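Local coordinates for protein octaprenyl-diphosphate synthase (Bacteroides thetaiotaomicron, PDB 3RMG) that probably acts as a magnesium-dependent prenyltransferase of the FPP/GGPP synthase family, elongating isoprenoid diphosphates, at residues V58-T69 and S188-A199; A73-T81 and L137-L145. All coordinates share one frame; numbering follows the deposited sequence.

Interaction 1 of 2, residues V58-T69 and S188-A199; sequences VARLYGAVTPAT and SVQVGEEEVAFA
Tyr62 packs against Val189, Val191 and the start of helix 193-217, joining two interhelical turns of the all-helical polyprenyl synthetase fold. Its CB lies 3.5 Å from Val191 CG1 and also meets Val189 CG2. With CG anti to the carbonyl carbon (chi1 -55°), the ring then extends past Val191, whose CG2 makes a CH-pi contact over one face, 4.2 Å from the ring centroid and 11° off the normal; Leu61 CB lies over the opposite face. Farther out, CE1 passes 3.8 Å from Glu195 CB, and the phenol OH ends 3.3 Å from Phe198 CD1. Glu195 turns its carboxylate back to its own helix start, where OE1 accepts from Gly192 N, the N-cap residue. Deeper, Val58 CG1 touches Ala199 CB. On the other flank Val189 CG1 rests on Ala59 CB and Ala64 O. There Thr66 and Thr69 form a capping box at the start of helix 67-90, and Thr66 OG1 also donates a weak hydrogen bond to Ser188 O. Ser188 OG, itself hydrogen-bonded to Ala185 O of helix 174-188, accepts a hydrogen bond from Thr69 OG1 at 2.7 Å.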
ATOM      1  N   VAL A  58      23.536   8.430 -10.870  1.00 38.82           N
ATOM      2  CA  VAL A  58      23.141   9.853 -10.740  1.00 31.89           C
ATOM      3  C   VAL A  58      23.716  10.481  -9.474  1.00 31.91           C
ATOM      4  O   VAL A  58      24.181  11.613  -9.493  1.00 40.09           O
ATOM      5  CB  VAL A  58      21.587  10.043 -10.755  1.00 34.64           C
ATOM      6  CG1 VAL A  58      21.181  11.449 -10.245  1.00 31.80           C
ATOM      7  CG2 VAL A  58      21.064   9.830 -12.125  1.00 30.58           C
ATOM      8  N   ALA A  59      23.672   9.752  -8.367  1.00 30.93           N
ATOM      9  CA  ALA A  59      24.205  10.283  -7.110  1.00 41.01           C
ATOM     10  C   ALA A  59      25.699  10.540  -7.245  1.00 39.65           C
ATOM     11  O   ALA A  59      26.221  11.566  -6.775  1.00 32.15           O
ATOM     12  CB  ALA A  59      23.915   9.335  -5.938  1.00 36.26           C
ATOM     13  N   ARG A  60      26.381   9.620  -7.920  1.00 36.36           N
ATOM     14  CA  ARG A  60      27.821   9.741  -8.123  1.00 35.10           C
ATOM     15  C   ARG A  60      28.182  10.907  -9.051  1.00 41.84           C
ATOM     16  O   ARG A  60      29.326  11.369  -9.055  1.00 46.15           O
ATOM     17  CB  ARG A  60      28.431   8.418  -8.601  1.00 31.35           C
ATOM     18  CG  ARG A  60      28.562   7.363  -7.477  1.00 31.57           C
ATOM     19  CD  ARG A  60      29.666   7.692  -6.464  1.00 41.13           C
ATOM     20  NE  ARG A  60      30.963   7.782  -7.128  1.00 45.48           N
ATOM     21  CZ  ARG A  60      31.704   6.725  -7.451  1.00 62.41           C
ATOM     22  NH1 ARG A  60      31.288   5.495  -7.153  1.00 59.39           N
ATOM     23  NH2 ARG A  60      32.867   6.893  -8.072  1.00 67.64           N
ATOM     24  N   LEU A  61      27.217  11.416  -9.814  1.00 41.58           N
ATOM     25  CA  LEU A  61      27.469  12.672 -10.527  1.00 46.16           C
ATOM     26  C   LEU A  61      27.796  13.792  -9.542  1.00 47.58           C
ATOM     27  O   LEU A  61      28.568  14.683  -9.856  1.00 48.04           O
ATOM     28  CB  LEU A  61      26.279  13.095 -11.387  1.00 39.89           C
ATOM     29  CG  LEU A  61      26.038  12.356 -12.695  1.00 48.63           C
ATOM     30  CD1 LEU A  61      24.771  12.881 -13.347  1.00 46.89           C
ATOM     31  CD2 LEU A  61      27.243  12.523 -13.621  1.00 42.48           C
ATOM     32  N   TYR A  62      27.217  13.733  -8.345  1.00 50.43           N
ATOM     33  CA  TYR A  62      27.296  14.853  -7.399  1.00 48.87           C
ATOM     34  C   TYR A  62      28.183  14.599  -6.192  1.00 52.12           C
ATOM     35  O   TYR A  62      28.766  15.529  -5.639  1.00 54.43           O
ATOM     36  CB  TYR A  62      25.896  15.226  -6.921  1.00 46.69           C
ATOM     37  CG  TYR A  62      24.984  15.532  -8.063  1.00 46.10           C
ATOM     38  CD1 TYR A  62      25.232  16.614  -8.895  1.00 46.48           C
ATOM     39  CD2 TYR A  62      23.887  14.730  -8.330  1.00 51.10           C
ATOM     40  CE1 TYR A  62      24.405  16.898  -9.960  1.00 45.93           C
ATOM     41  CE2 TYR A  62      23.053  14.995  -9.389  1.00 46.54           C
ATOM     42  CZ  TYR A  62      23.318  16.083 -10.209  1.00 51.84           C
ATOM     43  OH  TYR A  62      22.487  16.356 -11.275  1.00 46.25           O
ATOM     44  N   GLY A  63      28.269  13.346  -5.763  1.00 54.65           N
ATOM     45  CA  GLY A  63      29.047  13.024  -4.579  1.00 57.53           C
ATOM     46  C   GLY A  63      29.185  11.541  -4.333  1.00 54.96           C
ATOM     47  O   GLY A  63      29.078  10.729  -5.247  1.00 60.23           O
ATOM     48  N   ALA A  64      29.442  11.185  -3.088  1.00 52.26           N
ATOM     49  CA  ALA A  64      29.534   9.790  -2.727  1.00 50.26           C
ATOM     50  C   ALA A  64      28.134   9.315  -2.375  1.00 48.00           C
ATOM     51  O   ALA A  64      27.305  10.086  -1.905  1.00 49.95           O
ATOM     52  CB  ALA A  64      30.480   9.597  -1.547  1.00 46.23           C
ATOM     53  N   VAL A  65      27.885   8.041  -2.619  1.00 43.73           N
ATOM     54  CA  VAL A  65      26.633   7.411  -2.263  1.00 44.41           C
ATOM     55  C   VAL A  65      26.506   7.343  -0.749  1.00 49.56           C
ATOM     56  O   VAL A  65      27.417   6.860  -0.068  1.00 47.77           O
ATOM     57  CB  VAL A  65      26.619   5.975  -2.801  1.00 48.34           C
ATOM     58  CG1 VAL A  65      25.582   5.125  -2.071  1.00 42.12           C
ATOM     59  CG2 VAL A  65      26.425   5.980  -4.310  1.00 36.94           C
ATOM     60  N   THR A  66      25.383   7.827  -0.223  1.00 50.95           N
ATOM     61  CA  THR A  66      25.119   7.774   1.211  1.00 50.76           C
ATOM     62  C   THR A  66      24.105   6.676   1.485  1.00 49.48           C
ATOM     63  O   THR A  66      23.502   6.135   0.559  1.00 46.71           O
ATOM     64  CB  THR A  66      24.542   9.100   1.735  1.00 51.38           C
ATOM     65  OG1 THR A  66      23.200   9.249   1.260  1.00 62.42           O
ATOM     66  CG2 THR A  66      25.366  10.275   1.254  1.00 48.03           C
ATOM     67  N   PRO A  67      23.908   6.341   2.764  1.00 49.79           N
ATOM     68  CA  PRO A  67      22.908   5.344   3.140  1.00 48.28           C
ATOM     69  C   PRO A  67      21.496   5.797   2.743  1.00 45.79           C
ATOM     70  O   PRO A  67      20.628   4.966   2.488  1.00 43.46           O
ATOM     71  CB  PRO A  67      23.043   5.260   4.669  1.00 56.28           C
ATOM     72  CG  PRO A  67      24.372   5.878   5.001  1.00 50.70           C
ATOM     73  CD  PRO A  67      24.612   6.904   3.930  1.00 53.77           C
ATOM     74  N   ALA A  68      21.280   7.105   2.673  1.00 43.06           N
ATOM     75  CA  ALA A  68      20.021   7.651   2.139  1.00 45.43           C
ATOM     76  C   ALA A  68      19.801   7.280   0.665  1.00 44.24           C
ATOM     77  O   ALA A  68      18.673   7.021   0.249  1.00 41.15           O
ATOM     78  CB  ALA A  68      19.968   9.179   2.320  1.00 43.37           C
ATOM     79  N   THR A  69      20.881   7.258  -0.119  1.00 40.47           N
ATOM     80  CA  THR A  69      20.796   6.890  -1.532  1.00 35.33           C
ATOM     81  C   THR A  69      20.339   5.455  -1.650  1.00 36.69           C
ATOM     82  O   THR A  69      19.440   5.144  -2.422  1.00 42.70           O
ATOM     83  CB  THR A  69      22.166   7.003  -2.231  1.00 40.42           C
ATOM     84  OG1 THR A  69      22.705   8.310  -2.027  1.00 41.74           O
ATOM     85  CG2 THR A  69      22.033   6.755  -3.712  1.00 35.51           C
ATOM     86  N   SER A 188      19.235  12.743  -2.355  1.00 38.71           N
ATOM     87  CA  SER A 188      19.933  11.924  -1.355  1.00 38.70           C
ATOM     88  C   SER A 188      21.349  12.399  -1.062  1.00 45.15           C
ATOM     89  O   SER A 188      21.896  12.078  -0.015  1.00 49.08           O
ATOM     90  CB  SER A 188      19.968  10.452  -1.777  1.00 38.17           C
ATOM     91  OG  SER A 188      20.966  10.219  -2.761  1.00 39.61           O
ATOM     92  N   VAL A 189      21.938  13.149  -1.992  1.00 48.25           N
ATOM     93  CA  VAL A 189      23.276  13.712  -1.808  1.00 46.43           C
ATOM     94  C   VAL A 189      23.163  15.219  -1.622  1.00 48.79           C
ATOM     95  O   VAL A 189      24.151  15.939  -1.609  1.00 48.88           O
ATOM     96  CB  VAL A 189      24.241  13.367  -2.990  1.00 48.93           C
ATOM     97  CG1 VAL A 189      24.458  11.857  -3.084  1.00 49.67           C
ATOM     98  CG2 VAL A 189      23.697  13.878  -4.314  1.00 45.97           C
ATOM     99  N   GLN A 190      21.935  15.690  -1.485  1.00 53.39           N
ATOM    100  CA  GLN A 190      21.687  17.050  -1.018  1.00 58.62           C
ATOM    101  C   GLN A 190      22.231  18.150  -1.916  1.00 58.58           C
ATOM    102  O   GLN A 190      22.824  19.106  -1.423  1.00 65.03           O
ATOM    103  CB  GLN A 190      22.262  17.225   0.386  1.00 56.60           C
ATOM    104  CG  GLN A 190      21.738  16.211   1.376  1.00 65.13           C
ATOM    105  CD  GLN A 190      22.173  16.511   2.785  1.00 77.06           C
ATOM    106  OE1 GLN A 190      23.305  16.932   3.020  1.00 85.85           O
ATOM    107  NE2 GLN A 190      21.274  16.300   3.737  1.00 77.68           N
ATOM    108  N   VAL A 191      22.023  18.038  -3.222  1.00 53.67           N
ATOM    109  CA  VAL A 191      22.421  19.122  -4.116  1.00 49.72           C
ATOM    110  C   VAL A 191      21.259  20.093  -4.328  1.00 49.57           C
ATOM    111  O   VAL A 191      20.155  19.870  -3.835  1.00 50.14           O
ATOM    112  CB  VAL A 191      22.964  18.584  -5.445  1.00 53.01           C
ATOM    113  CG1 VAL A 191      24.277  17.842  -5.197  1.00 46.57           C
ATOM    114  CG2 VAL A 191      21.946  17.649  -6.098  1.00 51.12           C
ATOM    115  N   GLY A 192      21.503  21.181  -5.043  1.00 51.09           N
ATOM    116  CA  GLY A 192      20.476  22.204  -5.223  1.00 47.77           C
ATOM    117  C   GLY A 192      19.286  21.783  -6.080  1.00 48.30           C
ATOM    118  O   GLY A 192      19.288  20.709  -6.708  1.00 43.94           O
ATOM    119  N   GLU A 193      18.279  22.651  -6.112  1.00 40.32           N
ATOM    120  CA  GLU A 193      17.025  22.410  -6.825  1.00 53.98           C
ATOM    121  C   GLU A 193      17.209  22.168  -8.324  1.00 50.92           C
ATOM    122  O   GLU A 193      16.530  21.322  -8.911  1.00 53.84           O
ATOM    123  CB  GLU A 193      16.044  23.568  -6.592  1.00 54.78           C
ATOM    124  CG  GLU A 193      15.524  23.654  -5.157  1.00 62.42           C
ATOM    125  CD  GLU A 193      14.451  24.723  -4.973  1.00 75.57           C
ATOM    126  OE1 GLU A 193      13.732  25.039  -5.950  1.00 77.05           O
ATOM    127  OE2 GLU A 193      14.329  25.245  -3.843  1.00 78.03           O
ATOM    128  N   GLU A 194      18.135  22.891  -8.937  1.00 47.43           N
ATOM    129  CA  GLU A 194      18.351  22.754 -10.370  1.00 53.63           C
ATOM    130  C   GLU A 194      18.967  21.399 -10.725  1.00 52.78           C
ATOM    131  O   GLU A 194      18.619  20.792 -11.740  1.00 47.02           O
ATOM    132  CB  GLU A 194      19.205  23.898 -10.920  1.00 59.28           C
ATOM    133  CG  GLU A 194      20.705  23.708 -10.764  1.00 74.69           C
ATOM    134  CD  GLU A 194      21.289  24.503  -9.613  1.00 87.41           C
ATOM    135  OE1 GLU A 194      20.824  24.336  -8.463  1.00 88.60           O
ATOM    136  OE2 GLU A 194      22.227  25.291  -9.867  1.00 97.12           O
ATOM    137  N   GLU A 195      19.866  20.917  -9.877  1.00 47.58           N
ATOM    138  CA  GLU A 195      20.482  19.623 -10.112  1.00 43.73           C
ATOM    139  C   GLU A 195      19.453  18.515  -9.942  1.00 39.81           C
ATOM    140  O   GLU A 195      19.388  17.576 -10.751  1.00 44.39           O
ATOM    141  CB  GLU A 195      21.691  19.437  -9.194  1.00 52.35           C
ATOM    142  CG  GLU A 195      22.801  20.461  -9.458  1.00 62.07           C
ATOM    143  CD  GLU A 195      23.557  20.869  -8.202  1.00 84.00           C
ATOM    144  OE1 GLU A 195      22.904  21.205  -7.185  1.00 89.82           O
ATOM    145  OE2 GLU A 195      24.807  20.870  -8.241  1.00 89.01           O
ATOM    146  N   VAL A 196      18.626  18.640  -8.907  1.00 36.48           N
ATOM    147  CA  VAL A 196      17.496  17.734  -8.692  1.00 32.67           C
ATOM    148  C   VAL A 196      16.552  17.779  -9.896  1.00 36.42           C
ATOM    149  O   VAL A 196      16.125  16.742 -10.390  1.00 43.41           O
ATOM    150  CB  VAL A 196      16.736  18.102  -7.395  1.00 38.07           C
ATOM    151  CG1 VAL A 196      15.431  17.388  -7.319  1.00 31.18           C
ATOM    152  CG2 VAL A 196      17.589  17.770  -6.170  1.00 39.75           C
ATOM    153  N   ALA A 197      16.256  18.981 -10.388  1.00 36.03           N
ATOM    154  CA  ALA A 197      15.409  19.131 -11.572  1.00 36.21           C
ATOM    155  C   ALA A 197      16.098  18.553 -12.806  1.00 37.82           C
ATOM    156  O   ALA A 197      15.463  17.922 -13.673  1.00 35.33           O
ATOM    157  CB  ALA A 197      15.043  20.614 -11.808  1.00 35.64           C
ATOM    158  N   PHE A 198      17.402  18.772 -12.892  1.00 30.29           N
ATOM    159  CA  PHE A 198      18.176  18.207 -13.989  1.00 31.70           C
ATOM    160  C   PHE A 198      18.131  16.672 -13.971  1.00 33.17           C
ATOM    161  O   PHE A 198      17.984  16.031 -15.014  1.00 34.35           O
ATOM    162  CB  PHE A 198      19.604  18.730 -13.920  1.00 26.93           C
ATOM    163  CG  PHE A 198      20.604  17.920 -14.693  1.00 31.89           C
ATOM    164  CD1 PHE A 198      20.997  16.662 -14.243  1.00 41.33           C
ATOM    165  CD2 PHE A 198      21.221  18.449 -15.826  1.00 31.99           C
ATOM    166  CE1 PHE A 198      21.959  15.916 -14.936  1.00 42.54           C
ATOM    167  CE2 PHE A 198      22.177  17.715 -16.518  1.00 39.99           C
ATOM    168  CZ  PHE A 198      22.547  16.440 -16.068  1.00 33.08           C
ATOM    169  N   ALA A 199      18.233  16.087 -12.780  1.00 31.73           N
ATOM    170  CA  ALA A 199      18.264  14.628 -12.641  1.00 27.63           C
ATOM    171  C   ALA A 199      16.904  14.043 -12.996  1.00 33.74           C
ATOM    172  O   ALA A 199      16.823  13.010 -13.687  1.00 35.49           O
ATOM    173  CB  ALA A 199      18.650  14.237 -11.207  1.00 27.64           C
TER

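Interaction 2 of 2, residues A73-T81 and L137-L145; sequences AVSLELLHT and LVSSLGQKL
Helices 73-81 and 137-145 run side by side in the same direction within the buried helix bundle of this all-helical polyprenyl synthetase fold, their axes 10.8 Å apart at closest approach and inclined by 13°, with Leu76 nearest Val138 and Leu79 nearest Gly142 along the backbones. Leu79 is the knob of a knobs-into-holes contact, seated among Val138, Leu141, Gly142 and Leu145. Its CG stands anti to the backbone N (chi1 173°), which carries the branch across to the neighbouring helix. There CD2 meets Leu141 CD2 at 3.6 Å and faces the backbone N of Gly142 at 4.1 Å, a glycine that presents main chain rather than a side chain to the leucine. Leu145 CD1 comes near the CG of the same knob.

One turn earlier, Leu76 reaches over with its CD2 methyl, which touches three side chains: Leu141 CD2 at 3.7 Å, Val138 CG2 and Leu137 CD2. Leu76 and Leu141 cross at about a right angle, and the CD2 of Leu141 touches both Leu76 and Leu79. Helix 174-188 adjoins this cluster, with Cys181 against Leu76 and Ala180 against Leu141.

Ser75 is the polar member. Its OG lies 3.5 Å from Val138 CG1 and 3.6 Å from Val138 CG2, close to both methyls of the valine, while its hydrogen bond goes to Ser122 O on helix 102-128. On the other helix, Gln143 OE1 bonds to Thr121 OG1 of the second subunit, so helix 132-154 serves the dimer interface as well as this contact. Between the two segments the cohesion is thus almost wholly apolar, resting on interlocked leucine and valine methyls, and the one buried hydroxyl among them has its polar need met by a third helix.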
ATOM      1  N   ALA A  73      16.777   3.995  -3.188  1.00 40.50           N
ATOM      2  CA  ALA A  73      16.756   3.002  -4.248  1.00 43.08           C
ATOM      3  C   ALA A  73      15.919   1.786  -3.859  1.00 43.69           C
ATOM      4  O   ALA A  73      15.107   1.301  -4.643  1.00 47.90           O
ATOM      5  CB  ALA A  73      18.180   2.595  -4.623  1.00 39.68           C
ATOM      6  N   VAL A  74      16.126   1.290  -2.644  1.00 42.44           N
ATOM      7  CA  VAL A  74      15.291   0.222  -2.116  1.00 41.33           C
ATOM      8  C   VAL A  74      13.814   0.642  -2.089  1.00 40.85           C
ATOM      9  O   VAL A  74      12.925  -0.068  -2.585  1.00 36.16           O
ATOM     10  CB  VAL A  74      15.752  -0.173  -0.710  1.00 44.55           C
ATOM     11  CG1 VAL A  74      14.826  -1.243  -0.095  1.00 43.73           C
ATOM     12  CG2 VAL A  74      17.188  -0.674  -0.779  1.00 38.82           C
ATOM     13  N   SER A  75      13.551   1.812  -1.531  1.00 34.12           N
ATOM     14  CA  SER A  75      12.176   2.271  -1.439  1.00 41.59           C
ATOM     15  C   SER A  75      11.497   2.227  -2.794  1.00 47.24           C
ATOM     16  O   SER A  75      10.434   1.631  -2.934  1.00 55.47           O
ATOM     17  CB  SER A  75      12.109   3.686  -0.893  1.00 36.56           C
ATOM     18  OG  SER A  75      10.769   4.128  -0.886  1.00 44.93           O
ATOM     19  N   LEU A  76      12.108   2.864  -3.793  1.00 46.53           N
ATOM     20  CA  LEU A  76      11.487   2.973  -5.104  1.00 45.07           C
ATOM     21  C   LEU A  76      11.395   1.620  -5.787  1.00 42.81           C
ATOM     22  O   LEU A  76      10.408   1.316  -6.435  1.00 49.60           O
ATOM     23  CB  LEU A  76      12.218   3.992  -5.979  1.00 46.90           C
ATOM     24  CG  LEU A  76      11.959   5.468  -5.613  1.00 41.66           C
ATOM     25  CD1 LEU A  76      12.885   6.383  -6.365  1.00 34.69           C
ATOM     26  CD2 LEU A  76      10.504   5.875  -5.858  1.00 38.11           C
ATOM     27  N   GLU A  77      12.404   0.782  -5.601  1.00 45.08           N
ATOM     28  CA  GLU A  77      12.348  -0.566  -6.146  1.00 45.77           C
ATOM     29  C   GLU A  77      11.238  -1.408  -5.492  1.00 46.68           C
ATOM     30  O   GLU A  77      10.572  -2.202  -6.153  1.00 50.08           O
ATOM     31  CB  GLU A  77      13.712  -1.244  -6.014  1.00 47.58           C
ATOM     32  CG  GLU A  77      13.891  -2.456  -6.915  1.00 56.15           C
ATOM     33  CD  GLU A  77      14.051  -2.084  -8.381  1.00 60.22           C
ATOM     34  OE1 GLU A  77      14.080  -0.876  -8.695  1.00 59.58           O
ATOM     35  OE2 GLU A  77      14.148  -3.001  -9.224  1.00 71.74           O
ATOM     36  N   LEU A  78      11.033  -1.235  -4.194  1.00 46.80           N
ATOM     37  CA  LEU A  78       9.931  -1.910  -3.519  1.00 48.28           C
ATOM     38  C   LEU A  78       8.568  -1.427  -4.031  1.00 50.70           C
ATOM     39  O   LEU A  78       7.638  -2.227  -4.219  1.00 50.10           O
ATOM     40  CB  LEU A  78      10.024  -1.704  -2.003  1.00 50.99           C
ATOM     41  CG  LEU A  78      11.229  -2.378  -1.348  1.00 49.64           C
ATOM     42  CD1 LEU A  78      11.310  -2.055   0.133  1.00 40.35           C
ATOM     43  CD2 LEU A  78      11.171  -3.869  -1.590  1.00 33.24           C
ATOM     44  N   LEU A  79       8.443  -0.118  -4.236  1.00 42.63           N
ATOM     45  CA  LEU A  79       7.190   0.451  -4.741  1.00 46.10           C
ATOM     46  C   LEU A  79       6.837  -0.147  -6.105  1.00 48.56           C
ATOM     47  O   LEU A  79       5.689  -0.523  -6.363  1.00 48.90           O
ATOM     48  CB  LEU A  79       7.295   1.979  -4.838  1.00 45.30           C
ATOM     49  CG  LEU A  79       6.146   2.735  -5.506  1.00 46.31           C
ATOM     50  CD1 LEU A  79       4.843   2.404  -4.823  1.00 51.01           C
ATOM     51  CD2 LEU A  79       6.398   4.228  -5.441  1.00 44.16           C
ATOM     52  N   HIS A  80       7.840  -0.230  -6.975  1.00 51.34           N
ATOM     53  CA  HIS A  80       7.679  -0.814  -8.293  1.00 53.61           C
ATOM     54  C   HIS A  80       7.279  -2.284  -8.185  1.00 55.41           C
ATOM     55  O   HIS A  80       6.313  -2.733  -8.804  1.00 58.18           O
ATOM     56  CB  HIS A  80       8.988  -0.695  -9.055  1.00 55.45           C
ATOM     57  CG  HIS A  80       8.994  -1.422 -10.361  1.00 65.42           C
ATOM     58  ND1 HIS A  80       8.055  -1.194 -11.345  1.00 67.37           N
ATOM     59  CD2 HIS A  80       9.845  -2.351 -10.860  1.00 72.99           C
ATOM     60  CE1 HIS A  80       8.324  -1.955 -12.391  1.00 67.72           C
ATOM     61  NE2 HIS A  80       9.404  -2.666 -12.123  1.00 72.05           N
ATOM     62  N   THR A  81       8.023  -3.037  -7.385  1.00 51.09           N
ATOM     63  CA  THR A  81       7.712  -4.442  -7.205  1.00 54.21           C
ATOM     64  C   THR A  81       6.293  -4.630  -6.710  1.00 54.73           C
ATOM     65  O   THR A  81       5.578  -5.508  -7.193  1.00 57.71           O
ATOM     66  CB  THR A  81       8.660  -5.123  -6.207  1.00 58.90           C
ATOM     67  OG1 THR A  81      10.004  -4.678  -6.438  1.00 63.44           O
ATOM     68  CG2 THR A  81       8.584  -6.630  -6.371  1.00 51.06           C
ATOM     69  N   LEU A 137       8.535  12.602  -2.164  1.00 45.58           N
ATOM     70  CA  LEU A 137       8.620  12.109  -3.534  1.00 40.96           C
ATOM     71  C   LEU A 137       8.046  10.699  -3.641  1.00 39.55           C
ATOM     72  O   LEU A 137       7.271  10.388  -4.542  1.00 40.57           O
ATOM     73  CB  LEU A 137      10.073  12.159  -4.037  1.00 43.93           C
ATOM     74  CG  LEU A 137      10.447  11.383  -5.307  1.00 49.02           C
ATOM     75  CD1 LEU A 137      11.753  11.864  -5.895  1.00 43.21           C
ATOM     76  CD2 LEU A 137      10.550   9.903  -5.005  1.00 55.03           C
ATOM     77  N   VAL A 138       8.427   9.829  -2.722  1.00 40.05           N
ATOM     78  CA  VAL A 138       7.985   8.455  -2.831  1.00 39.82           C
ATOM     79  C   VAL A 138       6.496   8.361  -2.559  1.00 44.29           C
ATOM     80  O   VAL A 138       5.769   7.621  -3.240  1.00 39.73           O
ATOM     81  CB  VAL A 138       8.700   7.548  -1.837  1.00 41.42           C
ATOM     82  CG1 VAL A 138       8.054   6.172  -1.866  1.00 41.01           C
ATOM     83  CG2 VAL A 138      10.177   7.465  -2.178  1.00 38.12           C
ATOM     84  N   SER A 139       6.027   9.091  -1.550  1.00 39.22           N
ATOM     85  CA  SER A 139       4.615   8.965  -1.225  1.00 43.47           C
ATOM     86  C   SER A 139       3.766   9.541  -2.360  1.00 46.77           C
ATOM     87  O   SER A 139       2.848   8.880  -2.844  1.00 44.99           O
ATOM     88  CB  SER A 139       4.267   9.555   0.160  1.00 45.54           C
ATOM     89  OG  SER A 139       4.435  10.967   0.224  1.00 41.23           O
ATOM     90  N   SER A 140       4.084  10.748  -2.824  1.00 47.37           N
ATOM     91  CA  SER A 140       3.260  11.324  -3.888  1.00 49.71           C
ATOM     92  C   SER A 140       3.303  10.464  -5.145  1.00 46.78           C
ATOM     93  O   SER A 140       2.302  10.327  -5.841  1.00 51.51           O
ATOM     94  CB  SER A 140       3.645  12.770  -4.196  1.00 46.16           C
ATOM     95  OG  SER A 140       4.935  12.830  -4.750  1.00 63.09           O
ATOM     96  N   LEU A 141       4.450   9.861  -5.427  1.00 46.21           N
ATOM     97  CA  LEU A 141       4.549   8.951  -6.563  1.00 45.83           C
ATOM     98  C   LEU A 141       3.616   7.775  -6.360  1.00 48.93           C
ATOM     99  O   LEU A 141       2.933   7.346  -7.291  1.00 56.29           O
ATOM    100  CB  LEU A 141       5.983   8.443  -6.756  1.00 49.50           C
ATOM    101  CG  LEU A 141       6.143   7.415  -7.875  1.00 47.22           C
ATOM    102  CD1 LEU A 141       5.947   8.107  -9.202  1.00 43.88           C
ATOM    103  CD2 LEU A 141       7.502   6.714  -7.838  1.00 47.33           C
ATOM    104  N   GLY A 142       3.598   7.234  -5.145  1.00 48.36           N
ATOM    105  CA  GLY A 142       2.670   6.159  -4.823  1.00 42.69           C
ATOM    106  C   GLY A 142       1.257   6.585  -5.190  1.00 50.43           C
ATOM    107  O   GLY A 142       0.510   5.841  -5.833  1.00 41.87           O
ATOM    108  N   GLN A 143       0.887   7.796  -4.789  1.00 50.23           N
ATOM    109  CA  GLN A 143      -0.403   8.350  -5.169  1.00 56.44           C
ATOM    110  C   GLN A 143      -0.587   8.311  -6.690  1.00 57.71           C
ATOM    111  O   GLN A 143      -1.468   7.618  -7.199  1.00 57.07           O
ATOM    112  CB  GLN A 143      -0.539   9.786  -4.677  1.00 54.02           C
ATOM    113  CG  GLN A 143      -1.084   9.926  -3.294  1.00 61.03           C
ATOM    114  CD  GLN A 143      -1.860  11.212  -3.131  1.00 62.79           C
ATOM    115  OE1 GLN A 143      -2.956  11.224  -2.569  1.00 68.89           O
ATOM    116  NE2 GLN A 143      -1.308  12.299  -3.643  1.00 63.95           N
ATOM    117  N   LYS A 144       0.259   9.047  -7.406  1.00 56.46           N
ATOM    118  CA  LYS A 144       0.172   9.112  -8.872  1.00 58.12           C
ATOM    119  C   LYS A 144      -0.080   7.754  -9.524  1.00 54.09           C
ATOM    120  O   LYS A 144      -1.058   7.589 -10.248  1.00 61.45           O
ATOM    121  CB  LYS A 144       1.422   9.754  -9.481  1.00 55.68           C
ATOM    122  CG  LYS A 144       1.407   9.768 -11.017  1.00 64.99           C
ATOM    123  CD  LYS A 144       2.754  10.182 -11.609  1.00 64.67           C
ATOM    124  CE  LYS A 144       3.073  11.651 -11.335  1.00 67.99           C
ATOM    125  NZ  LYS A 144       4.547  11.914 -11.304  1.00 67.40           N
ATOM    126  N   LEU A 145       0.791   6.784  -9.266  1.00 51.31           N
ATOM    127  CA  LEU A 145       0.627   5.457  -9.844  1.00 54.03           C
ATOM    128  C   LEU A 145      -0.755   4.864  -9.556  1.00 59.27           C
ATOM    129  O   LEU A 145      -1.415   4.331 -10.451  1.00 64.34           O
ATOM    130  CB  LEU A 145       1.716   4.498  -9.364  1.00 49.31           C
ATOM    131  CG  LEU A 145       3.165   4.816  -9.763  1.00 57.89           C
ATOM    132  CD1 LEU A 145       4.121   3.759  -9.212  1.00 50.13           C
ATOM    133  CD2 LEU A 145       3.321   4.931 -11.276  1.00 61.79           C
TER

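From the N terminus, the chain first passes residues 58-69, where helix 50-62 gives way to helix 67-90, and follows the latter directly into residues 73-81. It then runs through helix 102-128 to residues 137-145, where interaction 2 closes a loop of 55 intervening residues. Continuing through helices 163-172 and 174-188, it arrives at residues 188-199 and closes the much longer loop of interaction 1. Interaction 2 is therefore nested inside interaction 1, without crossing, their centres about 18 Å apart. Helix 67-90 is common to both: its beginning meets Ser188, its middle helix 132-154 in the interior, while helix 50-62 packs on the turn and first turns of helix 193-217.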